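Hypothetical protein Atu2144 (Agrobacterium tumefaciens, PDB 2ODF) is of unknown function but belongs to the N-formylglutamate amidohydrolase family, so it is probably a hydrolase related to the zinc exopeptidases. Local coordinates at residues S35-Q40 against Q80-L85; V151-F156 against V222-R227; V167-L172 against L192-N197. All coordinates share one frame; numbering follows the deposited sequence.

Contact 1 (S35-Q40 against Q80-L85)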
loop_
_atom_site.group_PDB
_atom_site.type_symbol
_atom_site.label_atom_id
_atom_site.label_comp_id
_atom_site.label_asym_id
_atom_site.label_seq_id
_atom_site.Cartn_x
_atom_site.Cartn_y
_atom_site.Cartn_z
ATOM N N SER A 35 -6.561 -18.108 5.892
ATOM C CA SER A 35 -6.218 -19.056 4.824
ATOM C C SER A 35 -4.729 -19.240 4.613
ATOM O O SER A 35 -3.965 -18.288 4.617
ATOM C CB SER A 35 -6.885 -18.635 3.513
ATOM O OG SER A 35 -6.454 -19.495 2.454
ATOM N N ALA A 36 -4.343 -20.490 4.397
ATOM C CA ALA A 36 -2.957 -20.890 4.217
ATOM C C ALA A 36 -2.541 -20.911 2.741
ATOM O O ALA A 36 -1.369 -21.178 2.435
ATOM C CB ALA A 36 -2.759 -22.256 4.834
ATOM N N THR A 37 -3.476 -20.593 1.844
ATOM C CA THR A 37 -3.249 -20.669 0.411
ATOM C C THR A 37 -2.115 -19.724 -0.059
ATOM O O THR A 37 -2.067 -18.553 0.299
ATOM C CB THR A 37 -4.507 -20.370 -0.386
ATOM O OG1 THR A 37 -5.591 -21.195 0.097
ATOM C CG2 THR A 37 -4.259 -20.661 -1.868
ATOM N N ILE A 38 -1.192 -20.286 -0.825
ATOM C CA ILE A 38 -0.104 -19.532 -1.450
ATOM C C ILE A 38 -0.502 -19.379 -2.915
ATOM O O ILE A 38 -0.763 -20.388 -3.593
ATOM C CB ILE A 38 1.265 -20.276 -1.383
ATOM C CG1 ILE A 38 1.622 -20.747 0.040
ATOM C CG2 ILE A 38 2.387 -19.382 -1.958
ATOM C CD1 ILE A 38 1.616 -19.665 1.101
ATOM N N PRO A 39 -0.539 -18.130 -3.428
ATOM C CA PRO A 39 -0.813 -17.957 -4.845
ATOM C C PRO A 39 0.185 -18.758 -5.678
ATOM O O PRO A 39 1.340 -18.885 -5.286
ATOM C CB PRO A 39 -0.618 -16.457 -5.073
ATOM C CG PRO A 39 -0.805 -15.844 -3.759
ATOM C CD PRO A 39 -0.321 -16.834 -2.753
ATOM N N GLN A 40 -0.299 -19.313 -6.781
ATOM C CA GLN A 40 0.468 -20.205 -7.647
ATOM C C GLN A 40 1.809 -19.568 -8.003
ATOM O O GLN A 40 2.834 -20.226 -7.962
ATOM C CB GLN A 40 -0.341 -20.531 -8.915
ATOM C CG GLN A 40 0.193 -21.756 -9.685
ATOM C CD GLN A 40 -0.345 -21.844 -11.119
ATOM O OE1 GLN A 40 -1.175 -22.708 -11.418
ATOM N NE2 GLN A 40 0.133 -20.964 -12.008
ATOM N N GLN A 80 -9.406 -12.926 4.532
ATOM C CA GLN A 80 -8.340 -12.953 3.538
ATOM C C GLN A 80 -8.192 -14.372 3.032
ATOM O O GLN A 80 -8.113 -15.318 3.834
ATOM C CB GLN A 80 -7.084 -12.431 4.243
ATOM C CG GLN A 80 -5.806 -12.337 3.501
ATOM C CD GLN A 80 -5.877 -11.733 2.096
ATOM O OE1 GLN A 80 -5.940 -10.503 1.899
ATOM N NE2 GLN A 80 -5.766 -12.591 1.126
ATOM N N ARG A 81 -8.187 -14.536 1.711
ATOM C CA ARG A 81 -8.137 -15.868 1.097
ATOM C C ARG A 81 -6.724 -16.427 0.840
ATOM O O ARG A 81 -6.597 -17.556 0.409
ATOM C CB ARG A 81 -8.981 -15.869 -0.185
ATOM C CG ARG A 81 -10.450 -15.575 0.113
ATOM C CD ARG A 81 -11.332 -15.689 -1.081
ATOM N NE ARG A 81 -11.409 -17.058 -1.577
ATOM C CZ ARG A 81 -10.764 -17.512 -2.643
ATOM N NH1 ARG A 81 -9.981 -16.708 -3.358
ATOM N NH2 ARG A 81 -10.911 -18.790 -2.997
ATOM N N PHE A 82 -5.682 -15.641 1.118
ATOM C CA PHE A 82 -4.297 -16.063 0.945
ATOM C C PHE A 82 -3.451 -15.817 2.169
ATOM O O PHE A 82 -3.799 -14.992 3.031
ATOM C CB PHE A 82 -3.682 -15.381 -0.310
ATOM C CG PHE A 82 -4.443 -15.711 -1.568
ATOM C CD1 PHE A 82 -4.138 -16.836 -2.305
ATOM C CD2 PHE A 82 -5.545 -14.956 -1.927
ATOM C CE1 PHE A 82 -4.901 -17.177 -3.401
ATOM C CE2 PHE A 82 -6.287 -15.277 -3.008
ATOM C CZ PHE A 82 -5.972 -16.385 -3.749
ATOM N N SER A 83 -2.339 -16.560 2.230
ATOM C CA SER A 83 -1.522 -16.688 3.415
ATOM C C SER A 83 -0.867 -15.405 3.873
ATOM O O SER A 83 -0.365 -14.593 3.044
ATOM C CB SER A 83 -0.413 -17.713 3.186
ATOM O OG SER A 83 0.432 -17.808 4.314
ATOM N N ARG A 84 -0.818 -15.277 5.198
ATOM C CA ARG A 84 -0.086 -14.215 5.889
ATOM C C ARG A 84 1.424 -14.260 5.563
ATOM O O ARG A 84 2.155 -13.308 5.875
ATOM C CB ARG A 84 -0.261 -14.344 7.410
ATOM C CG ARG A 84 0.359 -15.649 8.017
ATOM C CD ARG A 84 0.200 -15.728 9.519
ATOM N NE ARG A 84 0.847 -14.607 10.187
ATOM C CZ ARG A 84 0.944 -14.443 11.498
ATOM N NH1 ARG A 84 0.404 -15.316 12.329
ATOM N NH2 ARG A 84 1.556 -13.374 11.976
ATOM N N LEU A 85 1.898 -15.393 5.040
ATOM C CA LEU A 85 3.305 -15.479 4.601
ATOM C C LEU A 85 3.603 -14.580 3.415
ATOM O O LEU A 85 4.734 -14.083 3.301
ATOM C CB LEU A 85 3.709 -16.902 4.266
ATOM C CG LEU A 85 3.838 -17.878 5.434
ATOM C CD1 LEU A 85 3.928 -19.270 4.857
ATOM C CD2 LEU A 85 5.005 -17.567 6.283
HETATM O O HOH W 1 -2.837 -16.584 6.796
HETATM O O HOH W 2 -5.018 -15.550 5.484
HETATM O O HOH W 3 -7.681 -19.521 -1.065
#
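Ser83 and Thr37 make the central bond between these two loops: the amide N of Ser83 donates to Thr37 O at 2.8 Å, tilted 18° from the carbonyl plane. Two residues earlier on each side, Ser35 OG gives its proton to Arg81 O, also at 2.8 Å, but approaches from above that carbonyl, 67° out of its plane. The hydroxyl stands anti to the Ser35 backbone N (chi1 175°), which swings it across to the other loop while it still accepts from Thr37 N at 3.2 Å in an ST turn. Ser83 forms a second ST turn, its OG accepting from Leu85 N and bonding also to Ala57 O, so each serine hydroxyl steadies its own loop, and that of Ser35 also crosses to the other. Three waters add bridges: one joins Ser35 O to Arg84 N, another links Ser35 N with Phe82 O, and a third spans Thr37 OG1 and Arg81 O.

Beyond the polar centre, Thr37 O lies at the edge of the Phe82 ring, whose CD1 meets Pro39 CG at 3.8 Å; Thr37 CG2 touches the same ring at CD1, 3.9 Å away. Ile38 leaves the contact at CB, yet its CD1 bends back to within 3.5 Å of Ser83 CB. The 35-40 loop follows strand 27-31 and the 80-85 loop follows strand 77-80, its sheet neighbour; Phe82 packs against Leu126 of helix 116-143 and meets the ring of Phe8.

Contact 2 (V151-F156 against V222-R227)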
loop_
_atom_site.group_PDB
_atom_site.type_symbol
_atom_site.label_atom_id
_atom_site.label_comp_id
_atom_site.label_asym_id
_atom_site.label_seq_id
_atom_site.Cartn_x
_atom_site.Cartn_y
_atom_site.Cartn_z
ATOM N N VAL A 151 -14.879 -7.130 15.309
ATOM C CA VAL A 151 -14.379 -8.264 16.072
ATOM C C VAL A 151 -13.457 -9.041 15.166
ATOM O O VAL A 151 -13.905 -9.562 14.153
ATOM C CB VAL A 151 -15.523 -9.192 16.548
ATOM C CG1 VAL A 151 -14.930 -10.413 17.299
ATOM C CG2 VAL A 151 -16.542 -8.416 17.418
ATOM N N THR A 152 -12.176 -9.104 15.512
ATOM C CA THR A 152 -11.229 -9.930 14.759
ATOM C C THR A 152 -10.965 -11.272 15.469
ATOM O O THR A 152 -10.962 -11.373 16.709
ATOM C CB THR A 152 -9.912 -9.190 14.468
ATOM O OG1 THR A 152 -9.076 -9.194 15.618
ATOM C CG2 THR A 152 -10.153 -7.727 14.085
ATOM N N ILE A 153 -10.766 -12.305 14.656
ATOM C CA ILE A 153 -10.630 -13.680 15.156
ATOM C C ILE A 153 -9.296 -14.268 14.740
ATOM O O ILE A 153 -8.983 -14.361 13.539
ATOM C CB ILE A 153 -11.762 -14.607 14.598
ATOM C CG1 ILE A 153 -13.161 -14.037 14.877
ATOM C CG2 ILE A 153 -11.604 -16.026 15.101
ATOM C CD1 ILE A 153 -13.536 -13.880 16.348
ATOM N N HIS A 154 -8.530 -14.699 15.737
ATOM C CA HIS A 154 -7.183 -15.215 15.561
ATOM C C HIS A 154 -7.005 -16.505 16.382
ATOM O O HIS A 154 -7.732 -16.738 17.370
ATOM C CB HIS A 154 -6.142 -14.211 16.062
ATOM C CG HIS A 154 -5.943 -13.029 15.162
ATOM N ND1 HIS A 154 -6.900 -12.051 14.988
ATOM C CD2 HIS A 154 -4.895 -12.678 14.379
ATOM C CE1 HIS A 154 -6.433 -11.135 14.154
ATOM N NE2 HIS A 154 -5.228 -11.501 13.760
ATOM N N SER A 155 -6.027 -17.317 15.992
ATOM C CA SER A 155 -5.551 -18.404 16.846
ATOM C C SER A 155 -4.056 -18.315 17.003
ATOM O O SER A 155 -3.342 -17.668 16.191
ATOM C CB SER A 155 -5.994 -19.817 16.351
ATOM O OG SER A 155 -5.315 -20.253 15.182
ATOM N N PHE A 156 -3.580 -18.938 18.074
ATOM C CA PHE A 156 -2.186 -18.910 18.423
ATOM C C PHE A 156 -1.709 -20.285 18.829
ATOM O O PHE A 156 -2.469 -21.138 19.284
ATOM C CB PHE A 156 -1.862 -17.852 19.500
ATOM C CG PHE A 156 -2.531 -18.087 20.840
ATOM C CD1 PHE A 156 -3.813 -17.621 21.086
ATOM C CD2 PHE A 156 -1.850 -18.735 21.870
ATOM C CE1 PHE A 156 -4.431 -17.822 22.348
ATOM C CE2 PHE A 156 -2.471 -18.942 23.135
ATOM C CZ PHE A 156 -3.754 -18.452 23.356
ATOM N N VAL A 222 -12.880 -5.608 19.515
ATOM C CA VAL A 222 -12.020 -6.501 20.261
ATOM C C VAL A 222 -11.325 -7.436 19.285
ATOM O O VAL A 222 -11.807 -7.728 18.201
ATOM C CB VAL A 222 -12.839 -7.327 21.319
ATOM C CG1 VAL A 222 -13.738 -8.403 20.599
ATOM C CG2 VAL A 222 -11.931 -7.985 22.331
ATOM N N MET A 223 -10.183 -7.933 19.706
ATOM C CA MET A 223 -9.473 -8.957 18.972
ATOM C C MET A 223 -9.437 -10.168 19.875
ATOM O O MET A 223 -9.063 -10.065 21.031
ATOM C CB MET A 223 -8.072 -8.428 18.650
ATOM C CG MET A 223 -7.044 -9.416 18.125
ATOM S SD MET A 223 -5.482 -8.647 17.573
ATOM C CE MET A 223 -4.603 -10.123 17.351
ATOM N N ILE A 224 -9.883 -11.301 19.346
ATOM C CA ILE A 224 -9.986 -12.527 20.093
ATOM C C ILE A 224 -8.904 -13.507 19.611
ATOM O O ILE A 224 -8.826 -13.837 18.431
ATOM C CB ILE A 224 -11.421 -13.182 19.940
ATOM C CG1 ILE A 224 -12.490 -12.272 20.497
ATOM C CG2 ILE A 224 -11.502 -14.502 20.669
ATOM C CD1 ILE A 224 -13.841 -12.683 20.157
ATOM N N GLU A 225 -8.104 -13.973 20.554
ATOM C CA GLU A 225 -7.083 -14.982 20.339
ATOM C C GLU A 225 -7.529 -16.292 21.004
ATOM O O GLU A 225 -7.909 -16.290 22.169
ATOM C CB GLU A 225 -5.785 -14.514 20.988
ATOM C CG GLU A 225 -4.971 -13.574 20.155
ATOM C CD GLU A 225 -4.181 -14.244 19.081
ATOM O OE1 GLU A 225 -4.477 -15.385 18.700
ATOM O OE2 GLU A 225 -3.258 -13.597 18.574
ATOM N N ILE A 226 -7.470 -17.391 20.259
ATOM C CA ILE A 226 -7.833 -18.715 20.748
ATOM C C ILE A 226 -6.644 -19.640 20.580
ATOM O O ILE A 226 -6.108 -19.776 19.472
ATOM C CB ILE A 226 -9.004 -19.262 19.944
ATOM C CG1 ILE A 226 -10.163 -18.263 19.923
ATOM C CG2 ILE A 226 -9.444 -20.640 20.458
ATOM C CD1 ILE A 226 -11.129 -18.535 18.799
ATOM N N ARG A 227 -6.222 -20.323 21.642
ATOM C CA ARG A 227 -5.102 -21.254 21.510
ATOM C C ARG A 227 -5.513 -22.390 20.560
ATOM O O ARG A 227 -6.589 -22.978 20.715
ATOM C CB ARG A 227 -4.650 -21.762 22.880
ATOM C CG ARG A 227 -3.220 -22.266 22.908
ATOM C CD ARG A 227 -2.843 -22.784 24.290
ATOM N NE ARG A 227 -3.647 -23.964 24.640
ATOM C CZ ARG A 227 -3.938 -24.370 25.879
ATOM N NH1 ARG A 227 -3.503 -23.722 26.943
ATOM N NH2 ARG A 227 -4.685 -25.451 26.037
HETATM O O HOH W 4 -1.844 -15.660 16.455
#
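His154 takes the methyl end of Met223 squarely over one face of its ring, Met223 CE lying 3.7 Å from the ring centroid and 3° off the normal. An extended Met223 chain, with CG anti to the backbone N (chi1 168°), carries the methyl there. The backbones beneath are adjacent parallel strands joined by five hydrogen bonds of alternating direction.

Packing is tight at the C-terminal end, where Phe156 buries the most surface in the contact. Arg227 CA and CB lie over one face of the Phe156 ring, CB 3.9 Å from its centroid, and Arg227 CG comes to 3.4 Å from CE2 at the rim, while Glu225 OE1 sits at the ring edge, 3.3 Å from Phe156 CD1. The opposite sheet face is wholly apolar at its start: Ile224 CD1 touches both Val151 CG1 (3.8 Å) and Ile153 CD1 (4.0 Å), and helix 234-256 packs here, Met248 on Val151 and Leu244 on Ile224. By contrast, the side bearing His154 and Glu225 is looser and polar, with one modelled water whose short approach to Ser155 O makes its bridge to Glu225 OE2 doubtful.

His33 meets the His154 ring edge-to-face, and Asp59 accepts from Ser155 N. An oily face turned to a helix, with His154, Glu225 and these neighbours on the other, is consistent with a polar site, as in zinc exopeptidase relatives.

Contact 3 (V167-L172 against L192-N197)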
loop_
_atom_site.group_PDB
_atom_site.type_symbol
_atom_site.label_atom_id
_atom_site.label_comp_id
_atom_site.label_asym_id
_atom_site.label_seq_id
_atom_site.Cartn_x
_atom_site.Cartn_y
_atom_site.Cartn_z
ATOM N N VAL A 167 -2.472 -19.551 28.729
ATOM C CA VAL A 167 -3.619 -18.721 28.291
ATOM C C VAL A 167 -4.365 -19.446 27.185
ATOM O O VAL A 167 -3.750 -20.056 26.287
ATOM C CB VAL A 167 -3.238 -17.266 27.856
ATOM C CG1 VAL A 167 -2.188 -17.250 26.699
ATOM C CG2 VAL A 167 -4.484 -16.469 27.490
ATOM N N GLU A 168 -5.697 -19.427 27.286
ATOM C CA GLU A 168 -6.539 -20.186 26.376
ATOM C C GLU A 168 -7.282 -19.254 25.423
ATOM O O GLU A 168 -7.334 -19.504 24.236
ATOM C CB GLU A 168 -7.497 -21.103 27.145
ATOM C CG GLU A 168 -6.772 -22.303 27.699
ATOM C CD GLU A 168 -7.644 -23.175 28.630
ATOM O OE1 GLU A 168 -8.428 -22.619 29.405
ATOM O OE2 GLU A 168 -7.498 -24.424 28.573
ATOM N N ILE A 169 -7.817 -18.179 25.984
ATOM C CA ILE A 169 -8.467 -17.123 25.243
ATOM C C ILE A 169 -7.800 -15.819 25.659
ATOM O O ILE A 169 -7.818 -15.456 26.835
ATOM C CB ILE A 169 -9.973 -17.026 25.568
ATOM C CG1 ILE A 169 -10.690 -18.333 25.289
ATOM C CG2 ILE A 169 -10.654 -15.859 24.775
ATOM C CD1 ILE A 169 -10.964 -18.629 23.823
ATOM N N GLY A 170 -7.252 -15.089 24.677
ATOM C CA GLY A 170 -6.849 -13.714 24.876
ATOM C C GLY A 170 -7.895 -12.729 24.379
ATOM O O GLY A 170 -8.469 -12.904 23.290
ATOM N N ILE A 171 -8.143 -11.709 25.195
ATOM C CA ILE A 171 -9.053 -10.612 24.889
ATOM C C ILE A 171 -8.139 -9.402 24.625
ATOM O O ILE A 171 -7.588 -8.793 25.541
ATOM C CB ILE A 171 -10.076 -10.348 26.038
ATOM C CG1 ILE A 171 -10.876 -11.616 26.345
ATOM C CG2 ILE A 171 -10.994 -9.130 25.698
ATOM C CD1 ILE A 171 -11.767 -12.118 25.196
ATOM N N LEU A 172 -7.966 -9.073 23.355
ATOM C CA LEU A 172 -6.996 -8.054 22.956
ATOM C C LEU A 172 -7.678 -6.739 22.586
ATOM O O LEU A 172 -8.790 -6.709 22.037
ATOM C CB LEU A 172 -6.135 -8.559 21.810
ATOM C CG LEU A 172 -4.931 -9.421 22.204
ATOM C CD1 LEU A 172 -5.338 -10.622 23.031
ATOM C CD2 LEU A 172 -4.238 -9.861 20.955
ATOM N N LEU A 192 -12.320 -21.592 31.101
ATOM C CA LEU A 192 -11.156 -21.265 30.291
ATOM C C LEU A 192 -10.309 -20.230 30.992
ATOM O O LEU A 192 -10.843 -19.409 31.726
ATOM C CB LEU A 192 -11.609 -20.735 28.922
ATOM C CG LEU A 192 -12.316 -21.778 28.061
ATOM C CD1 LEU A 192 -13.031 -21.197 26.851
ATOM C CD2 LEU A 192 -11.308 -22.838 27.633
ATOM N N THR A 193 -8.997 -20.283 30.771
ATOM C CA THR A 193 -8.057 -19.240 31.162
ATOM C C THR A 193 -8.122 -18.123 30.130
ATOM O O THR A 193 -7.701 -18.291 28.972
ATOM C CB THR A 193 -6.631 -19.784 31.243
ATOM O OG1 THR A 193 -6.628 -20.881 32.145
ATOM C CG2 THR A 193 -5.626 -18.722 31.736
ATOM N N VAL A 194 -8.665 -16.999 30.583
ATOM C CA VAL A 194 -9.002 -15.851 29.747
ATOM C C VAL A 194 -8.223 -14.665 30.264
ATOM O O VAL A 194 -8.281 -14.359 31.451
ATOM C CB VAL A 194 -10.497 -15.526 29.807
ATOM C CG1 VAL A 194 -10.833 -14.309 28.903
ATOM C CG2 VAL A 194 -11.330 -16.723 29.429
ATOM N N ARG A 195 -7.443 -14.018 29.400
ATOM C CA ARG A 195 -6.550 -12.961 29.845
ATOM C C ARG A 195 -6.518 -11.792 28.870
ATOM O O ARG A 195 -6.726 -11.970 27.678
ATOM C CB ARG A 195 -5.134 -13.502 29.985
ATOM C CG ARG A 195 -4.979 -14.694 30.932
ATOM C CD ARG A 195 -4.353 -14.301 32.202
ATOM N NE ARG A 195 -4.087 -15.432 33.105
ATOM C CZ ARG A 195 -5.001 -16.038 33.865
ATOM N NH1 ARG A 195 -6.283 -15.650 33.864
ATOM N NH2 ARG A 195 -4.623 -17.040 34.656
ATOM N N ARG A 196 -6.267 -10.606 29.417
ATOM C CA ARG A 196 -6.219 -9.367 28.674
ATOM C C ARG A 196 -4.861 -9.258 27.988
ATOM O O ARG A 196 -3.807 -9.425 28.636
ATOM C CB ARG A 196 -6.351 -8.190 29.636
ATOM C CG ARG A 196 -6.330 -6.824 28.998
ATOM C CD ARG A 196 -6.138 -5.738 30.057
ATOM N NE ARG A 196 -7.254 -5.756 30.991
ATOM C CZ ARG A 196 -8.434 -5.189 30.771
ATOM N NH1 ARG A 196 -8.666 -4.520 29.653
ATOM N NH2 ARG A 196 -9.384 -5.281 31.680
ATOM N N ASN A 197 -4.893 -8.945 26.702
ATOM C CA ASN A 197 -3.690 -8.721 25.908
ATOM C C ASN A 197 -2.608 -9.748 26.191
ATOM O O ASN A 197 -1.469 -9.406 26.500
ATOM C CB ASN A 197 -3.168 -7.296 26.114
ATOM C CG ASN A 197 -4.052 -6.271 25.449
ATOM O OD1 ASN A 197 -4.353 -5.219 25.997
ATOM N ND2 ASN A 197 -4.506 -6.594 24.291
HETATM O O HOH W 5 -8.527 -23.012 32.837
#
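The carboxylate of Glu168 reaches over to the backbone of Thr193, where OE1 accepts from Thr193 N at 2.8 Å on its anti lone pair. The contact lies within a beta-alpha-beta crossover, in which strand 169-172 leads through helix 178-186 into the parallel strand 194-196. Glu168 OE1 also touches Leu192 CD2 at 3.4 Å, the two side chains crossing at about a right angle. A second flat group, the guanidinium of Arg195, has Thr193 CG2 over the centre of one face, 3.4 Å above its plane, while the aliphatic part of that arginine slides past Val167, CG against Val167 CG2. The third is the amide of Asn197, whose ND2 comes to 3.5 Å from Leu172 CG and makes a weak bond to His173 O.

The short strand axes run 26° apart and 4.7 Å from each other. Pairing begins just ahead of the strands, where Thr193 O is gripped by two amides, Glu168 N and Ile169 N; with the carboxylate bond beside them, Thr193 is held through both its N and its O. Arg195 then serves as donor and acceptor in turn, toward Ile169 O and from Ile171 N.

On the face of Ile169, Ile171 and Val194, the branched side chains pack together: Ile171 CG1 meets Val194 CG1 at 3.7 Å, since the valine sets that methyl anti to its own backbone nitrogen. Helix 178-186 packs on Ile171 from this side, and its Asp181 forms a salt bridge with Arg196. The pairing closes where Asn197 N donates to Ile171 O at 2.9 Å, coming from 47° above the carbonyl plane.

How the contacts relate
Contacts 2 and 3 belong to one sheet and touch, their centres about 9 Å apart. Strand 169-172 runs antiparallel to strand 220-227, and probable hydrogen bonds join Leu172 N to Met223 O (2.8 Å) and Gly170 N to Glu225 O (2.9 Å). Contact 3 is nested within the chain loop that contact 2 closes. Contact 1 precedes both, its centre about 18 Å from that of contact 2 (nearest atoms about 6 Å apart) and about 27 Å from that of contact 3, across the chain's centre. His33 and Asp59 connect the surroundings of contacts 1 and 2: His33 touches Arg84 and His154, and Asp59 bonds Ser155 N, consistent with a shared polar site.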